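Local coordinates for putative fumarylacetoacetate hydrolase family protein (PDB 3S52) that is of unknown function but belongs to the fumarylacetoacetate hydrolase family, whose C-terminal domain makes up most of the chain, at residues A[75-80]-A[189-194]. Numbering follows the deposited sequence.
Sequences ELAVLI and IVLTGT
V78 and V190 form an antiparallel hydrogen-bonded pair: V78 N reaches V190 O at 2.8 Å, and V190 N returns the bond to V78 O. The non-hydrogen-bonded pairs A77–L191 and L79–I189 flank it. Packing is close on the face of A77, where its CB meets L191 CD2 at 3.6 Å and I189 CG2 at 4.0 Å; I133 of strand 131-138 touches A77 and I189 there. V78 and V190 occupy the other face, with V78 CB and V190 CB a looser 4.3 Å apart, and I175 of helix 171-181 covers both. Strand 189-191 sits between strands 21-26 and 70-80 in the mixed sheet of the FAH-type domain, its only parallel neighbour being 21-26. Past L191 the regular pairing ends. T192 N still bonds L76 O at 3.1 Å, almost in line with the carbonyl, but in place of further direct strand pairing a water accepts a hydrogen bond from L76 N and donates one to G193 O. With CG of E75 anti to the carbonyl carbon (chi1 -48°) and the chain extended beyond it, the carboxylate comes against the G193 backbone. G193 N donates to E75 OE1 at 2.8 Å, from well above the carboxylate plane and with a bent N-H...O angle of 133°. E75 OE2 and D104 OD2 are like charges close together. T194, whose side chain crosses that of E75 at a slant, hydrogen-bonds through OG1 to I74 O and Q160 NE2, with a bound sulfate about 5 Å from its side chain.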
ATOM      1  N   GLU A  75     -15.932  -2.004   8.929  1.00  8.68           N
ATOM      2  CA  GLU A  75     -15.795  -0.626   8.459  1.00 10.24           C
ATOM      3  C   GLU A  75     -16.689  -0.360   7.270  1.00 13.20           C
ATOM      4  O   GLU A  75     -16.942  -1.257   6.461  1.00 14.63           O
ATOM      5  CB  GLU A  75     -14.324  -0.318   8.066  1.00 19.36           C
ATOM      6  CG  GLU A  75     -13.295  -0.762   9.122  1.00 22.11           C
ATOM      7  CD  GLU A  75     -11.934  -0.091   8.995  1.00 28.59           C
ATOM      8  OE1 GLU A  75     -11.790   0.825   8.162  1.00 29.76           O
ATOM      9  OE2 GLU A  75     -10.999  -0.481   9.745  1.00 30.63           O
ATOM     10  N   LEU A  76     -17.151   0.881   7.167  1.00 10.06           N
ATOM     11  CA  LEU A  76     -17.853   1.343   5.977  1.00 14.14           C
ATOM     12  C   LEU A  76     -16.828   1.518   4.856  1.00 17.42           C
ATOM     13  O   LEU A  76     -15.783   2.158   5.055  1.00 10.11           O
ATOM     14  CB  LEU A  76     -18.565   2.677   6.256  1.00  8.59           C
ATOM     15  CG  LEU A  76     -19.249   3.248   5.013  1.00 11.39           C
ATOM     16  CD1 LEU A  76     -20.490   2.449   4.688  1.00 10.97           C
ATOM     17  CD2 LEU A  76     -19.590   4.730   5.198  1.00 10.10           C
ATOM     18  N   ALA A  77     -17.100   0.917   3.698  1.00  6.96           N
ATOM     19  CA  ALA A  77     -16.213   1.081   2.538  1.00  6.91           C
ATOM     20  C   ALA A  77     -16.893   1.985   1.509  1.00 15.66           C
ATOM     21  O   ALA A  77     -18.088   1.863   1.270  1.00 14.89           O
ATOM     22  CB  ALA A  77     -15.893  -0.283   1.904  1.00  6.85           C
ATOM     23  N   VAL A  78     -16.122   2.880   0.904  1.00  8.41           N
ATOM     24  CA  VAL A  78     -16.639   3.834  -0.064  1.00 14.06           C
ATOM     25  C   VAL A  78     -15.939   3.575  -1.392  1.00 14.70           C
ATOM     26  O   VAL A  78     -14.713   3.480  -1.440  1.00 11.59           O
ATOM     27  CB  VAL A  78     -16.336   5.269   0.390  1.00 12.99           C
ATOM     28  CG1 VAL A  78     -16.886   6.279  -0.589  1.00 14.39           C
ATOM     29  CG2 VAL A  78     -16.875   5.501   1.799  1.00 13.25           C
ATOM     30  N   LEU A  79     -16.719   3.431  -2.455  1.00 11.75           N
ATOM     31  CA  LEU A  79     -16.180   3.199  -3.792  1.00  8.11           C
ATOM     32  C   LEU A  79     -16.068   4.520  -4.538  1.00 14.82           C
ATOM     33  O   LEU A  79     -17.050   5.263  -4.664  1.00 12.70           O
ATOM     34  CB  LEU A  79     -17.089   2.228  -4.565  1.00 12.51           C
ATOM     35  CG  LEU A  79     -16.727   1.837  -6.009  1.00 12.30           C
ATOM     36  CD1 LEU A  79     -15.379   1.156  -6.099  1.00 13.53           C
ATOM     37  CD2 LEU A  79     -17.804   0.943  -6.615  1.00 16.78           C
ATOM     38  N   ILE A  80     -14.870   4.811  -5.035  1.00 12.77           N
ATOM     39  CA  ILE A  80     -14.643   6.016  -5.807  1.00 12.94           C
ATOM     40  C   ILE A  80     -14.970   5.749  -7.284  1.00 16.03           C
ATOM     41  O   ILE A  80     -14.477   4.786  -7.864  1.00 16.49           O
ATOM     42  CB  ILE A  80     -13.181   6.511  -5.691  1.00 13.86           C
ATOM     43  CG1 ILE A  80     -12.751   6.657  -4.221  1.00 12.01           C
ATOM     44  CG2 ILE A  80     -13.012   7.820  -6.453  1.00 17.95           C
ATOM     45  CD1 ILE A  80     -13.627   7.595  -3.408  1.00 12.34           C
ATOM     46  N   ILE A 189     -10.988   2.084  -3.359  1.00 13.58           N
ATOM     47  CA  ILE A 189     -11.910   1.941  -2.254  1.00 11.50           C
ATOM     48  C   ILE A 189     -11.328   2.693  -1.067  1.00 10.43           C
ATOM     49  O   ILE A 189     -10.110   2.688  -0.859  1.00 14.47           O
ATOM     50  CB  ILE A 189     -12.088   0.435  -1.894  1.00 11.58           C
ATOM     51  CG1 ILE A 189     -12.681  -0.347  -3.075  1.00 10.97           C
ATOM     52  CG2 ILE A 189     -12.923   0.261  -0.647  1.00  9.56           C
ATOM     53  CD1 ILE A 189     -12.541  -1.871  -2.932  1.00 14.15           C
ATOM     54  N   VAL A 190     -12.194   3.331  -0.286  1.00  7.69           N
ATOM     55  CA  VAL A 190     -11.760   3.988   0.935  1.00  8.31           C
ATOM     56  C   VAL A 190     -12.425   3.312   2.116  1.00 13.55           C
ATOM     57  O   VAL A 190     -13.647   3.110   2.113  1.00 14.17           O
ATOM     58  CB  VAL A 190     -12.111   5.476   0.936  1.00 13.83           C
ATOM     59  CG1 VAL A 190     -11.937   6.065   2.345  1.00 16.29           C
ATOM     60  CG2 VAL A 190     -11.263   6.214  -0.096  1.00 13.49           C
ATOM     61  N   LEU A 191     -11.614   2.927   3.104  1.00 11.50           N
ATOM     62  CA  LEU A 191     -12.124   2.367   4.355  1.00 11.80           C
ATOM     63  C   LEU A 191     -12.135   3.477   5.381  1.00  8.84           C
ATOM     64  O   LEU A 191     -11.167   4.231   5.497  1.00 18.33           O
ATOM     65  CB  LEU A 191     -11.255   1.206   4.851  1.00 14.23           C
ATOM     66  CG  LEU A 191     -11.275  -0.063   3.997  1.00 20.62           C
ATOM     67  CD1 LEU A 191     -10.633  -1.232   4.761  1.00 19.87           C
ATOM     68  CD2 LEU A 191     -12.690  -0.413   3.590  1.00 13.33           C
ATOM     69  N   THR A 192     -13.248   3.605   6.090  1.00 10.26           N
ATOM     70  CA  THR A 192     -13.486   4.767   6.939  1.00 10.58           C
ATOM     71  C   THR A 192     -13.215   4.549   8.443  1.00  8.83           C
ATOM     72  O   THR A 192     -13.475   5.436   9.250  1.00 13.73           O
ATOM     73  CB  THR A 192     -14.911   5.298   6.732  1.00 16.82           C
ATOM     74  OG1 THR A 192     -15.841   4.270   7.090  1.00 14.06           O
ATOM     75  CG2 THR A 192     -15.129   5.679   5.274  1.00 13.36           C
ATOM     76  N   GLY A 193     -12.736   3.370   8.814  1.00 14.66           N
ATOM     77  CA  GLY A 193     -12.320   3.116  10.186  1.00 13.93           C
ATOM     78  C   GLY A 193     -13.278   2.214  10.936  1.00 17.98           C
ATOM     79  O   GLY A 193     -14.414   1.998  10.512  1.00 12.28           O
ATOM     80  N   THR A 194     -12.832   1.696  12.077  1.00  9.13           N
ATOM     81  CA  THR A 194     -13.646   0.732  12.790  1.00 12.80           C
ATOM     82  C   THR A 194     -14.050   1.257  14.176  1.00 11.86           C
ATOM     83  O   THR A 194     -13.258   1.895  14.867  1.00 16.95           O
ATOM     84  CB  THR A 194     -12.882  -0.608  12.918  1.00 18.11           C
ATOM     85  OG1 THR A 194     -13.779  -1.644  13.313  1.00 14.39           O
ATOM     86  CG2 THR A 194     -11.757  -0.485  13.932  1.00  6.29           C
TER
HETATM   87  O   HOH W   1     -16.487   3.073   9.242  1.00 14.60           O